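Local coordinates for protein PrgX (Enterococcus faecalis, PDB 2AWI) that serves as the receptor for the peptide sex pheromone cCF10 and regulates conjugation, probably as a DNA-binding repressor, at residues Ser30-Ile33 against Lys34-Asp38; Phe58-Ile61 against Leu62-Gly66; Leu91-Lys94 against Asn95-Ile99; Glu100-Arg103 against Leu104-Leu107; Thr147-Gly150 against Ile151-Glu154. The protein carries 1 engineered substitution. One frame throughout, in Å; residues are numbered along the deposited sequence.

Contact 1 of 5, residues Ser30-Ile33 against Lys34-Asp38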
loop_
_atom_site.group_PDB
_atom_site.type_symbol
_atom_site.label_atom_id
_atom_site.label_comp_id
_atom_site.label_asym_id
_atom_site.label_seq_id
_atom_site.Cartn_x
_atom_site.Cartn_y
_atom_site.Cartn_z
ATOM N N SER A 30 -22.088 38.801 54.487
ATOM C CA SER A 30 -20.805 39.188 55.057
ATOM C C SER A 30 -19.715 38.142 54.837
ATOM O O SER A 30 -18.625 38.466 54.356
ATOM C CB SER A 30 -20.962 39.463 56.555
ATOM O OG SER A 30 -21.581 38.370 57.214
ATOM N N VAL A 31 -20.008 36.891 55.190
ATOM C CA VAL A 31 -19.035 35.815 55.027
ATOM C C VAL A 31 -18.660 35.583 53.565
ATOM O O VAL A 31 -17.498 35.336 53.251
ATOM C CB VAL A 31 -19.552 34.488 55.617
ATOM C CG1 VAL A 31 -18.569 33.362 55.301
ATOM C CG2 VAL A 31 -19.727 34.620 57.123
ATOM N N TYR A 32 -19.635 35.666 52.669
ATOM C CA TYR A 32 -19.345 35.450 51.265
ATOM C C TYR A 32 -18.361 36.477 50.734
ATOM O O TYR A 32 -17.538 36.160 49.875
ATOM C CB TYR A 32 -20.620 35.481 50.420
ATOM C CG TYR A 32 -20.330 35.233 48.955
ATOM C CD1 TYR A 32 -20.106 36.289 48.077
ATOM C CD2 TYR A 32 -20.189 33.933 48.470
ATOM C CE1 TYR A 32 -19.741 36.055 46.753
ATOM C CE2 TYR A 32 -19.820 33.686 47.154
ATOM C CZ TYR A 32 -19.595 34.747 46.298
ATOM O OH TYR A 32 -19.216 34.488 44.997
ATOM N N ILE A 33 -18.447 37.706 51.236
ATOM C CA ILE A 33 -17.543 38.763 50.798
ATOM C C ILE A 33 -16.112 38.396 51.164
ATOM O O ILE A 33 -15.185 38.627 50.390
ATOM C CB ILE A 33 -17.909 40.129 51.440
ATOM C CG1 ILE A 33 -19.227 40.630 50.845
ATOM C CG2 ILE A 33 -16.796 41.155 51.203
ATOM C CD1 ILE A 33 -19.667 41.983 51.357
ATOM N N LYS A 34 -15.935 37.821 52.347
ATOM C CA LYS A 34 -14.606 37.419 52.788
ATOM C C LYS A 34 -14.081 36.301 51.893
ATOM O O LYS A 34 -12.886 36.241 51.593
ATOM C CB LYS A 34 -14.641 36.963 54.250
ATOM C CG LYS A 34 -14.897 38.095 55.237
ATOM C CD LYS A 34 -14.861 37.617 56.682
ATOM C CE LYS A 34 -15.078 38.778 57.646
ATOM N NZ LYS A 34 -15.135 38.345 59.069
ATOM N N VAL A 35 -14.986 35.426 51.458
ATOM C CA VAL A 35 -14.630 34.323 50.575
ATOM C C VAL A 35 -14.086 34.831 49.242
ATOM O O VAL A 35 -13.077 34.320 48.759
ATOM C CB VAL A 35 -15.842 33.413 50.292
ATOM C CG1 VAL A 35 -15.546 32.510 49.106
ATOM C CG2 VAL A 35 -16.157 32.569 51.521
ATOM N N GLU A 36 -14.737 35.832 48.645
ATOM C CA GLU A 36 -14.268 36.355 47.360
ATOM C C GLU A 36 -13.000 37.178 47.514
ATOM O O GLU A 36 -12.284 37.416 46.543
ATOM C CB GLU A 36 -15.339 37.212 46.667
ATOM C CG GLU A 36 -16.554 36.448 46.166
ATOM C CD GLU A 36 -17.336 37.219 45.102
ATOM O OE1 GLU A 36 -17.395 38.463 45.176
ATOM O OE2 GLU A 36 -17.909 36.580 44.194
ATOM N N ALA A 37 -12.729 37.621 48.734
ATOM C CA ALA A 37 -11.531 38.404 48.991
ATOM C C ALA A 37 -10.380 37.446 49.294
ATOM O O ALA A 37 -9.237 37.864 49.469
ATOM C CB ALA A 37 -11.765 39.343 50.167
ATOM N N ASP A 38 -10.699 36.156 49.343
ATOM C CA ASP A 38 -9.714 35.118 49.624
ATOM C C ASP A 38 -9.177 35.246 51.047
ATOM O O ASP A 38 -8.000 34.988 51.304
ATOM C CB ASP A 38 -8.554 35.189 48.619
ATOM C CG ASP A 38 -8.970 34.783 47.211
ATOM O OD1 ASP A 38 -8.922 35.637 46.298
ATOM O OD2 ASP A 38 -9.341 33.605 47.021
#
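Tyr-32 OH donates to Glu-36 OE2 over 2.6 Å, a short bond between side chains one helical turn apart. The hydroxyl meets this oxygen from above the carboxylate, 40° out of its plane. Ring and carboxylate are turned 50° against each other, and Glu-36 CD lies 3.1 Å from Tyr-32 CE1, so the acid leans obliquely on the ring carbon next to the one bearing the hydroxyl. The torsions bring the two together: Tyr-32 CG is anti to its own N (chi1 -179°), which sends the ring along the helix toward the following turn, where the extended Glu-36 chain comes to meet it. Glu-36 OE2 is also paired with Arg-12 of helix 4-14; a positive charge so near would be expected to keep the acid ionised.

The i to i+4 backbone bonds of the helix run behind the side chains. Val-35 N bonds to Val-31 O and Glu-36 N to Tyr-32 O, each over 3.1 Å, while the bonds from Lys-34 N to Ser-30 O and from Ala-37 N to Ile-33 O are weak. Val-35 rests CG2 on Val-31 O at 3.5 Å. Farther out, the ring of Tyr-32 meets Phe-50 edge-to-face and packs on Leu-22 of helix 19-23. Asp-38, with positive phi, is the first residue to leave helical geometry, and its N bonds back to Val-35 O over 3.1 Å. The helix closes in this Schellman motif, while the Tyr-32 bond sets Glu-36 for its salt bridge to helix 4-14 in the helix-turn-helix region, probably DNA-binding.

Contact 2 of 5, residues Phe58-Ile61 against Leu62-Gly66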
loop_
_atom_site.group_PDB
_atom_site.type_symbol
_atom_site.label_atom_id
_atom_site.label_comp_id
_atom_site.label_asym_id
_atom_site.label_seq_id
_atom_site.Cartn_x
_atom_site.Cartn_y
_atom_site.Cartn_z
ATOM N N PHE A 58 -16.965 22.201 38.403
ATOM C CA PHE A 58 -16.199 22.218 39.646
ATOM C C PHE A 58 -14.687 22.038 39.452
ATOM O O PHE A 58 -13.898 22.796 40.014
ATOM C CB PHE A 58 -16.753 21.133 40.567
ATOM C CG PHE A 58 -16.077 21.053 41.901
ATOM C CD1 PHE A 58 -16.175 22.092 42.813
ATOM C CD2 PHE A 58 -15.375 19.906 42.271
ATOM C CE1 PHE A 58 -15.591 21.993 44.078
ATOM C CE2 PHE A 58 -14.787 19.800 43.534
ATOM C CZ PHE A 58 -14.898 20.846 44.437
ATOM N N PHE A 59 -14.272 21.047 38.664
ATOM C CA PHE A 59 -12.844 20.825 38.446
ATOM C C PHE A 59 -12.192 21.985 37.699
ATOM O O PHE A 59 -11.056 22.360 37.991
ATOM C CB PHE A 59 -12.602 19.524 37.665
ATOM C CG PHE A 59 -12.796 18.261 38.476
ATOM C CD1 PHE A 59 -12.695 17.016 37.865
ATOM C CD2 PHE A 59 -13.091 18.308 39.833
ATOM C CE1 PHE A 59 -12.887 15.839 38.594
ATOM C CE2 PHE A 59 -13.284 17.135 40.568
ATOM C CZ PHE A 59 -13.183 15.903 39.948
ATOM N N GLU A 60 -12.905 22.549 36.730
ATOM C CA GLU A 60 -12.359 23.656 35.960
ATOM C C GLU A 60 -12.056 24.823 36.883
ATOM O O GLU A 60 -11.037 25.498 36.729
ATOM C CB GLU A 60 -13.338 24.119 34.878
ATOM C CG GLU A 60 -12.687 25.068 33.891
ATOM C CD GLU A 60 -13.661 25.688 32.906
ATOM O OE1 GLU A 60 -14.523 24.951 32.393
ATOM O OE2 GLU A 60 -13.553 26.906 32.632
ATOM N N ILE A 61 -12.943 25.054 37.844
ATOM C CA ILE A 61 -12.756 26.150 38.784
ATOM C C ILE A 61 -11.515 25.881 39.624
ATOM O O ILE A 61 -10.660 26.757 39.762
ATOM C CB ILE A 61 -14.000 26.338 39.702
ATOM C CG1 ILE A 61 -15.196 26.802 38.866
ATOM C CG2 ILE A 61 -13.690 27.346 40.797
ATOM C CD1 ILE A 61 -16.494 27.009 39.661
ATOM N N LEU A 62 -11.416 24.674 40.183
ATOM C CA LEU A 62 -10.247 24.304 40.978
ATOM C C LEU A 62 -8.981 24.556 40.169
ATOM O O LEU A 62 -8.054 25.210 40.633
ATOM C CB LEU A 62 -10.315 22.832 41.390
ATOM C CG LEU A 62 -11.192 22.544 42.613
ATOM C CD1 LEU A 62 -11.244 21.052 42.918
ATOM C CD2 LEU A 62 -10.623 23.301 43.795
ATOM N N ASN A 63 -8.952 24.055 38.944
ATOM C CA ASN A 63 -7.787 24.253 38.096
ATOM C C ASN A 63 -7.515 25.736 37.887
ATOM O O ASN A 63 -6.386 26.185 38.047
ATOM C CB ASN A 63 -7.985 23.559 36.744
ATOM C CG ASN A 63 -7.657 22.079 36.792
ATOM O OD1 ASN A 63 -6.494 21.693 36.789
ATOM N ND2 ASN A 63 -8.685 21.242 36.844
ATOM N N ARG A 64 -8.544 26.497 37.529
ATOM C CA ARG A 64 -8.370 27.931 37.310
ATOM C C ARG A 64 -7.804 28.609 38.550
ATOM O O ARG A 64 -7.088 29.608 38.452
ATOM C CB ARG A 64 -9.702 28.577 36.919
ATOM C CG ARG A 64 -10.075 28.375 35.458
ATOM C CD ARG A 64 -11.534 28.699 35.206
ATOM N NE ARG A 64 -11.910 28.439 33.822
ATOM C CZ ARG A 64 -11.519 29.180 32.794
ATOM N NH1 ARG A 64 -10.747 30.237 32.994
ATOM N NH2 ARG A 64 -11.883 28.850 31.562
ATOM N N ALA A 65 -8.123 28.053 39.714
ATOM C CA ALA A 65 -7.650 28.591 40.986
ATOM C C ALA A 65 -6.178 28.275 41.231
ATOM O O ALA A 65 -5.604 28.728 42.218
ATOM C CB ALA A 65 -8.491 28.045 42.134
ATOM N N GLY A 66 -5.572 27.480 40.355
ATOM C CA GLY A 66 -4.163 27.171 40.521
ATOM C C GLY A 66 -3.737 25.733 40.761
ATOM O O GLY A 66 -2.562 25.487 41.038
#
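Helix 58-67, which follows the helix-turn-helix helices and packs on helices 4-14 and 44-54, carries an i to i+4 salt bridge between Glu-60 and Arg-64. Arg-64 presents its side edge, NE and NH2 together, to a single oxygen: NE reaches Glu-60 OE2 at a very short 2.5 Å and NH2 reaches Glu-60 OE2 at 2.8 Å. The oxygen lies close to the guanidinium plane, and NE approaches it on the anti lone pair, away from the other carboxylate oxygen. The two groups are nevertheless twisted by 45°. Both chains run side by side in the same direction: Glu-60 has CG anti to the backbone N (chi1 -168°) and is extended beyond it, while Arg-64 is straight from CG to NE.

The other oxygen, Glu-60 OE1, accepts from Gly-150 N of the second subunit, so the pair lies at the subunit interface, where Phe-59 also meets Phe-59 of that subunit edge-to-face. At the residue preceding Glu-60, Phe-59 O takes two donors. Asn-63 N comes nearly straight over 2.9 Å; Asn-63 ND2, also at 2.9 Å, arrives from above the carbonyl plane, 57° out of it. The amide is thereby folded back onto its own helix.

Across the helix, Leu-62 reaches over one face of the Phe-58 ring. Its CD1 makes an off-centre CH-pi contact 4.2 Å from the ring centroid and lies 3.8 Å from Phe-58 CE2. Both side chains pack against Leu-47 of helix 44-54, while Ile-61 faces Val-7 and Ile-11 of helix 4-14.

Contact 3 of 5, residues Leu91-Lys94 against Asn95-Ile99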
loop_
_atom_site.group_PDB
_atom_site.type_symbol
_atom_site.label_atom_id
_atom_site.label_comp_id
_atom_site.label_asym_id
_atom_site.label_seq_id
_atom_site.Cartn_x
_atom_site.Cartn_y
_atom_site.Cartn_z
ATOM N N LEU A 91 23.125 20.148 39.322
ATOM C CA LEU A 91 22.193 20.404 40.410
ATOM C C LEU A 91 21.854 19.117 41.158
ATOM O O LEU A 91 21.531 19.141 42.346
ATOM C CB LEU A 91 20.914 21.023 39.847
ATOM C CG LEU A 91 21.108 22.233 38.929
ATOM C CD1 LEU A 91 19.784 22.584 38.256
ATOM C CD2 LEU A 91 21.653 23.408 39.732
ATOM N N PHE A 92 21.930 17.999 40.444
ATOM C CA PHE A 92 21.632 16.679 40.988
ATOM C C PHE A 92 22.099 16.509 42.436
ATOM O O PHE A 92 21.312 16.601 43.382
ATOM C CB PHE A 92 22.293 15.616 40.107
ATOM C CG PHE A 92 22.037 14.206 40.550
ATOM C CD1 PHE A 92 20.835 13.577 40.253
ATOM C CD2 PHE A 92 23.008 13.501 41.259
ATOM C CE1 PHE A 92 20.602 12.266 40.655
ATOM C CE2 PHE A 92 22.785 12.193 41.664
ATOM C CZ PHE A 92 21.580 11.572 41.361
ATOM N N ASP A 93 23.394 16.263 42.578
ATOM C CA ASP A 93 24.053 16.051 43.858
ATOM C C ASP A 93 23.428 16.721 45.079
ATOM O O ASP A 93 22.930 16.047 45.981
ATOM C CB ASP A 93 25.511 16.491 43.742
ATOM C CG ASP A 93 26.440 15.651 44.581
ATOM O OD1 ASP A 93 26.260 15.614 45.816
ATOM O OD2 ASP A 93 27.350 15.024 44.001
ATOM N N LYS A 94 23.461 18.049 45.109
ATOM C CA LYS A 94 22.939 18.806 46.244
ATOM C C LYS A 94 21.453 18.597 46.520
ATOM O O LYS A 94 21.026 18.586 47.676
ATOM C CB LYS A 94 23.230 20.296 46.045
ATOM C CG LYS A 94 23.261 21.100 47.334
ATOM C CD LYS A 94 23.949 22.437 47.116
ATOM C CE LYS A 94 24.138 23.187 48.425
ATOM N NZ LYS A 94 24.927 24.441 48.239
ATOM N N ASN A 95 20.667 18.435 45.462
ATOM C CA ASN A 95 19.234 18.224 45.614
ATOM C C ASN A 95 18.957 16.784 46.007
ATOM O O ASN A 95 18.069 16.508 46.813
ATOM C CB ASN A 95 18.512 18.555 44.311
ATOM C CG ASN A 95 18.358 20.045 44.098
ATOM O OD1 ASN A 95 18.390 20.528 42.966
ATOM N ND2 ASN A 95 18.178 20.782 45.187
ATOM N N PHE A 96 19.732 15.870 45.434
ATOM C CA PHE A 96 19.580 14.450 45.717
ATOM C C PHE A 96 19.868 14.167 47.182
ATOM O O PHE A 96 19.345 13.210 47.749
ATOM C CB PHE A 96 20.530 13.633 44.843
ATOM C CG PHE A 96 20.380 12.148 45.006
ATOM C CD1 PHE A 96 19.202 11.510 44.631
ATOM C CD2 PHE A 96 21.421 11.386 45.535
ATOM C CE1 PHE A 96 19.060 10.127 44.781
ATOM C CE2 PHE A 96 21.294 10.009 45.689
ATOM C CZ PHE A 96 20.113 9.375 45.313
ATOM N N GLN A 97 20.702 15.002 47.795
ATOM C CA GLN A 97 21.051 14.824 49.201
ATOM C C GLN A 97 19.907 15.249 50.107
ATOM O O GLN A 97 19.901 14.944 51.299
ATOM C CB GLN A 97 22.306 15.630 49.550
ATOM C CG GLN A 97 23.551 15.208 48.784
ATOM C CD GLN A 97 24.786 15.991 49.198
ATOM O OE1 GLN A 97 25.857 15.841 48.609
ATOM N NE2 GLN A 97 24.641 16.830 50.219
ATOM N N ARG A 98 18.941 15.960 49.538
ATOM C CA ARG A 98 17.787 16.420 50.298
ATOM C C ARG A 98 16.633 15.440 50.106
ATOM O O ARG A 98 15.914 15.111 51.047
ATOM C CB ARG A 98 17.360 17.814 49.826
ATOM C CG ARG A 98 16.130 18.355 50.546
ATOM C CD ARG A 98 15.646 19.697 49.982
ATOM N NE ARG A 98 15.190 19.607 48.592
ATOM C CZ ARG A 98 15.951 19.858 47.532
ATOM N NH1 ARG A 98 17.217 20.222 47.691
ATOM N NH2 ARG A 98 15.450 19.741 46.308
ATOM N N ILE A 99 16.480 14.970 48.876
ATOM C CA ILE A 99 15.415 14.043 48.519
ATOM C C ILE A 99 15.639 12.626 49.036
ATOM O O ILE A 99 14.749 12.043 49.656
ATOM C CB ILE A 99 15.238 13.980 46.980
ATOM C CG1 ILE A 99 14.833 15.357 46.439
ATOM C CG2 ILE A 99 14.199 12.932 46.614
ATOM C CD1 ILE A 99 13.510 15.872 46.970
#
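Phe-96 CB sits over the centre of the Phe-92 ring, a CH-pi contact 4.2 Å from the ring centroid and nearly along the normal; the same CB is 3.4 Å from Phe-92 O. Next along the side chain, Phe-96 CG is 3.9 Å from Phe-92 CZ. Phe-96 CD1 and CD2 flank this approach, whereas the outer end of the ring leads away from Phe-92. With CG anti to the backbone N in both residues (chi1 -179° for Phe-92, -176° for Phe-96), the rings point the same way and form an offset stack, centroids 5.0 Å apart and planes 12° from parallel.

This i to i+4 aromatic pair stands on the first turns of helix 92-102, at the start of the C-terminal region of tetratricopeptide (TPR) type. Both rings pack on Val-127, and Phe-92 also touches Tyr-116 and Ala-120 of helix 107-122. Beneath the rings, Phe-96 N bonds to Phe-92 O over 2.7 Å. Asn-95 N reaches Leu-91 O only weakly, at 3.3 Å. Gln-97 crosses Asp-93, with Gln-97 CG 3.0 Å from Asp-93 O. Arg-98 turns to helix 74-87, where it forms a salt bridge with Glu-78.

Contact 4 of 5, residues Glu100-Arg103 against Leu104-Leu107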
loop_
_atom_site.group_PDB
_atom_site.type_symbol
_atom_site.label_atom_id
_atom_site.label_comp_id
_atom_site.label_asym_id
_atom_site.label_seq_id
_atom_site.Cartn_x
_atom_site.Cartn_y
_atom_site.Cartn_z
ATOM N N GLU A 100 16.824 12.081 48.767
ATOM C CA GLU A 100 17.177 10.717 49.172
ATOM C C GLU A 100 16.675 10.360 50.572
ATOM O O GLU A 100 16.014 9.340 50.758
ATOM C CB GLU A 100 18.697 10.522 49.083
ATOM C CG GLU A 100 19.169 9.072 49.044
ATOM C CD GLU A 100 18.972 8.344 50.362
ATOM O OE1 GLU A 100 19.387 8.890 51.408
ATOM O OE2 GLU A 100 18.415 7.223 50.354
ATOM N N PRO A 101 16.972 11.203 51.572
ATOM C CA PRO A 101 16.541 10.963 52.954
ATOM C C PRO A 101 15.030 10.996 53.141
ATOM O O PRO A 101 14.496 10.320 54.015
ATOM C CB PRO A 101 17.219 12.092 53.727
ATOM C CG PRO A 101 18.442 12.373 52.918
ATOM C CD PRO A 101 17.897 12.347 51.517
ATOM N N LYS A 102 14.348 11.788 52.320
ATOM C CA LYS A 102 12.897 11.940 52.403
ATOM C C LYS A 102 12.120 11.032 51.453
ATOM O O LYS A 102 10.902 11.150 51.343
ATOM C CB LYS A 102 12.520 13.392 52.101
ATOM C CG LYS A 102 13.263 14.418 52.941
ATOM C CD LYS A 102 12.938 15.847 52.519
ATOM C CE LYS A 102 11.464 16.172 52.698
ATOM N NZ LYS A 102 11.166 17.596 52.370
ATOM N N ARG A 103 12.811 10.118 50.780
ATOM C CA ARG A 103 12.164 9.242 49.808
ATOM C C ARG A 103 11.014 8.372 50.305
ATOM O O ARG A 103 10.272 7.817 49.493
ATOM C CB ARG A 103 13.208 8.351 49.132
ATOM C CG ARG A 103 13.800 7.296 50.039
ATOM C CD ARG A 103 14.847 6.462 49.316
ATOM N NE ARG A 103 15.229 5.305 50.119
ATOM C CZ ARG A 103 15.781 5.381 51.326
ATOM N NH1 ARG A 103 16.031 6.565 51.872
ATOM N NH2 ARG A 103 16.061 4.273 51.999
ATOM N N LEU A 104 10.850 8.242 51.617
ATOM C CA LEU A 104 9.769 7.411 52.139
ATOM C C LEU A 104 8.723 8.216 52.899
ATOM O O LEU A 104 7.774 7.654 53.446
ATOM C CB LEU A 104 10.331 6.314 53.048
ATOM C CG LEU A 104 11.292 5.298 52.427
ATOM C CD1 LEU A 104 11.730 4.282 53.485
ATOM C CD2 LEU A 104 10.610 4.595 51.274
ATOM N N THR A 105 8.908 9.532 52.934
ATOM C CA THR A 105 7.985 10.438 53.612
ATOM C C THR A 105 6.567 10.185 53.108
ATOM O O THR A 105 5.603 10.189 53.879
ATOM C CB THR A 105 8.350 11.910 53.326
ATOM O OG1 THR A 105 9.703 12.154 53.732
ATOM C CG2 THR A 105 7.419 12.853 54.082
ATOM N N SER A 106 6.453 9.971 51.801
ATOM C CA SER A 106 5.169 9.713 51.168
ATOM C C SER A 106 5.406 9.072 49.810
ATOM O O SER A 106 6.522 9.103 49.282
ATOM C CB SER A 106 4.391 11.022 50.981
ATOM O OG SER A 106 4.991 11.848 49.995
ATOM N N LEU A 107 4.349 8.492 49.250
ATOM C CA LEU A 107 4.435 7.854 47.951
ATOM C C LEU A 107 4.884 8.869 46.905
ATOM O O LEU A 107 5.581 8.518 45.958
ATOM C CB LEU A 107 3.084 7.256 47.573
ATOM C CG LEU A 107 2.616 6.135 48.505
ATOM C CD1 LEU A 107 1.212 5.704 48.122
ATOM C CD2 LEU A 107 3.584 4.958 48.431
#
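Leu-104 lies alongside Arg-103, the two side chains pointing the same way with Leu-104 CG 4.0 Å from Arg-103 CG. The leucine also packs on Phe-110 of helix 107-122 and Leu-141 of helix 128-142. Its arginine neighbour turns back toward the helix end: CG stands between the backbone N and the carbonyl carbon (chi1 70°), and the chain then runs straight to NE. Arg-103 NH1 donates to Glu-100 O over 3.0 Å, in the guanidinium plane, while Arg-103 N reaches the same carbonyl from its opposite face. Glu-100 OE2 is 2.9 Å from Arg-103 NH1 but well out of that plane, a pairing of charges alone. Arg-103 NE has its salt bridge with Asp-137 of helix 128-142.

Thr-105 grips Lys-102 O twice. Its N bonds over 3.0 Å from above the carbonyl plane and OG1 donates over 2.9 Å from the same face; the backbone bond closes a type I turn from Lys-102 to Thr-105. Thr-105 O accepts from Tyr-17 OH of the second subunit.

Ser-106 comes next at the N-cap, its OG bonded weakly to Tyr-109 N. Leu-107 opens the following helix and packs on Leu-15 of the second subunit. The whole is a tight connection between consecutive helices of the TPR-like region: helix 92-102, weakly bonded and kinked at Pro-101, runs out, a type I beta turn redirects the chain, and a serine N-cap starts helix 107-122.

Contact 5 of 5, residues Thr147-Gly150 against Ile151-Glu154. Engineered in segment 151-154: Cys-153 (natural residue Tyr).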
loop_
_atom_site.group_PDB
_atom_site.type_symbol
_atom_site.label_atom_id
_atom_site.label_comp_id
_atom_site.label_asym_id
_atom_site.label_seq_id
_atom_site.Cartn_x
_atom_site.Cartn_y
_atom_site.Cartn_z
ATOM N N THR A 147 -5.077 -2.101 48.657
ATOM C CA THR A 147 -5.671 -1.300 47.587
ATOM C C THR A 147 -4.630 -0.298 47.132
ATOM O O THR A 147 -3.881 0.237 47.947
ATOM C CB THR A 147 -6.930 -0.524 48.047
ATOM O OG1 THR A 147 -6.693 0.073 49.327
ATOM C CG2 THR A 147 -8.123 -1.442 48.115
ATOM N N PHE A 148 -4.587 -0.039 45.834
ATOM C CA PHE A 148 -3.597 0.881 45.305
ATOM C C PHE A 148 -4.208 2.117 44.676
ATOM O O PHE A 148 -5.365 2.107 44.262
ATOM C CB PHE A 148 -2.707 0.136 44.318
ATOM C CG PHE A 148 -2.157 -1.140 44.873
ATOM C CD1 PHE A 148 -2.950 -2.286 44.929
ATOM C CD2 PHE A 148 -0.874 -1.182 45.415
ATOM C CE1 PHE A 148 -2.479 -3.457 45.521
ATOM C CE2 PHE A 148 -0.388 -2.352 46.012
ATOM C CZ PHE A 148 -1.198 -3.493 46.063
ATOM N N PHE A 149 -3.421 3.186 44.626
ATOM C CA PHE A 149 -3.881 4.452 44.074
ATOM C C PHE A 149 -3.066 4.865 42.851
ATOM O O PHE A 149 -2.080 4.218 42.505
ATOM C CB PHE A 149 -3.814 5.541 45.154
ATOM C CG PHE A 149 -4.340 5.095 46.497
ATOM C CD1 PHE A 149 -3.504 4.454 47.411
ATOM C CD2 PHE A 149 -5.685 5.274 46.830
ATOM C CE1 PHE A 149 -3.995 3.996 48.635
ATOM C CE2 PHE A 149 -6.196 4.818 48.056
ATOM C CZ PHE A 149 -5.349 4.177 48.958
ATOM N N GLY A 150 -3.493 5.946 42.203
ATOM C CA GLY A 150 -2.800 6.437 41.030
ATOM C C GLY A 150 -1.298 6.527 41.228
ATOM O O GLY A 150 -0.522 6.015 40.419
ATOM N N ILE A 151 -0.878 7.159 42.315
ATOM C CA ILE A 151 0.546 7.321 42.579
ATOM C C ILE A 151 1.286 5.975 42.675
ATOM O O ILE A 151 2.498 5.903 42.424
ATOM C CB ILE A 151 0.766 8.150 43.863
ATOM C CG1 ILE A 151 2.256 8.402 44.082
ATOM C CG2 ILE A 151 0.157 7.427 45.047
ATOM C CD1 ILE A 151 2.934 9.139 42.946
ATOM N N ASP A 152 0.567 4.912 43.035
ATOM C CA ASP A 152 1.182 3.588 43.112
ATOM C C ASP A 152 1.518 3.123 41.697
ATOM O O ASP A 152 2.582 2.552 41.451
ATOM C CB ASP A 152 0.243 2.581 43.783
ATOM C CG ASP A 152 0.094 2.829 45.268
ATOM O OD1 ASP A 152 1.131 2.882 45.964
ATOM O OD2 ASP A 152 -1.056 2.970 45.741
ATOM N N CYS A 153 0.610 3.367 40.760
ATOM C CA CYS A 153 0.859 2.987 39.378
ATOM C C CYS A 153 1.918 3.898 38.755
ATOM O O CYS A 153 2.588 3.516 37.804
ATOM C CB CYS A 153 -0.441 3.020 38.575
ATOM S SG CYS A 153 -1.519 1.604 38.954
ATOM N N GLU A 154 2.085 5.096 39.304
ATOM C CA GLU A 154 3.101 6.007 38.792
ATOM C C GLU A 154 4.442 5.447 39.264
ATOM O O GLU A 154 5.397 5.348 38.494
ATOM C CB GLU A 154 2.892 7.423 39.341
ATOM C CG GLU A 154 3.791 8.475 38.705
ATOM C CD GLU A 154 3.597 9.859 39.309
ATOM O OE1 GLU A 154 2.435 10.336 39.370
ATOM O OE2 GLU A 154 4.607 10.475 39.723
#
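This is a local capping contact, buried at the N-terminus of helix 150-159, where the side chain of Asp-152 reaches back to the residue in the N-cap position, Phe-149. Phe-149 N donates to Asp-152 OD2 over 2.6 Å in a nearly straight bond (172°), using the anti lone pair of that oxygen. This is the half of a capping box that the acid supplies; a phenylalanine side chain can give no reciprocal bond. A backbone bond also runs from Asp-152 N to Phe-149 O at 2.8 Å, its donor standing above the carbonyl plane, 53° out of it. The carboxylate gets there because CG lies beside its own N (chi1 -71°), pointing back toward the start of the helix.

Two phenyl rings border the acid differently. Phe-149 runs alongside, its CD1 3.3 Å from Asp-152 OD2. Phe-148 crosses at about a right angle, with the carboxyl carbon at the ring edge; its CD2 is 4.1 Å from Asp-152 CG. The acid is further held by Arg-145, which forms a salt bridge with OD2, and by Tyr-142 OH at OD1. The arginine, together with the helix start, would probably stabilise the ionised acid.

Regular helical bonding follows with Glu-154 N to Gly-150 O, 3.0 Å. Cys-153, an engineered residue in place of tyrosine, rests CB at 3.5 Å from Gly-150 O and faces Ile-190 and Val-193 of helix 184-203. Ile-151 packs against Leu-107 and Ser-111 of helix 107-122 and on Gly-55 of the second subunit, placing the helix start between its neighbours and the partner chain.

How the contacts relate
From the N terminus the five contacts come in series, and none nests in or crosses another. Contacts 1 and 2 belong to the N-terminal part, their centres 18 Å apart without touching: the first finishes helix 29-36, the second lies within helix 58-67. Contacts 3 and 4 share helix 92-102 and touch where Phe-96 O meets Pro-101 CD; contact 4 closes the turn into helix 107-122. Contact 5 opens helix 150-159 and meets contact 4 through Leu-107, packed on Ile-151 and Asp-152. Contacts 2, 4 and 5 all touch the second subunit; contacts 2 and 5, whose centres lie 23 Å apart within one chain, meet each other across the subunit interface.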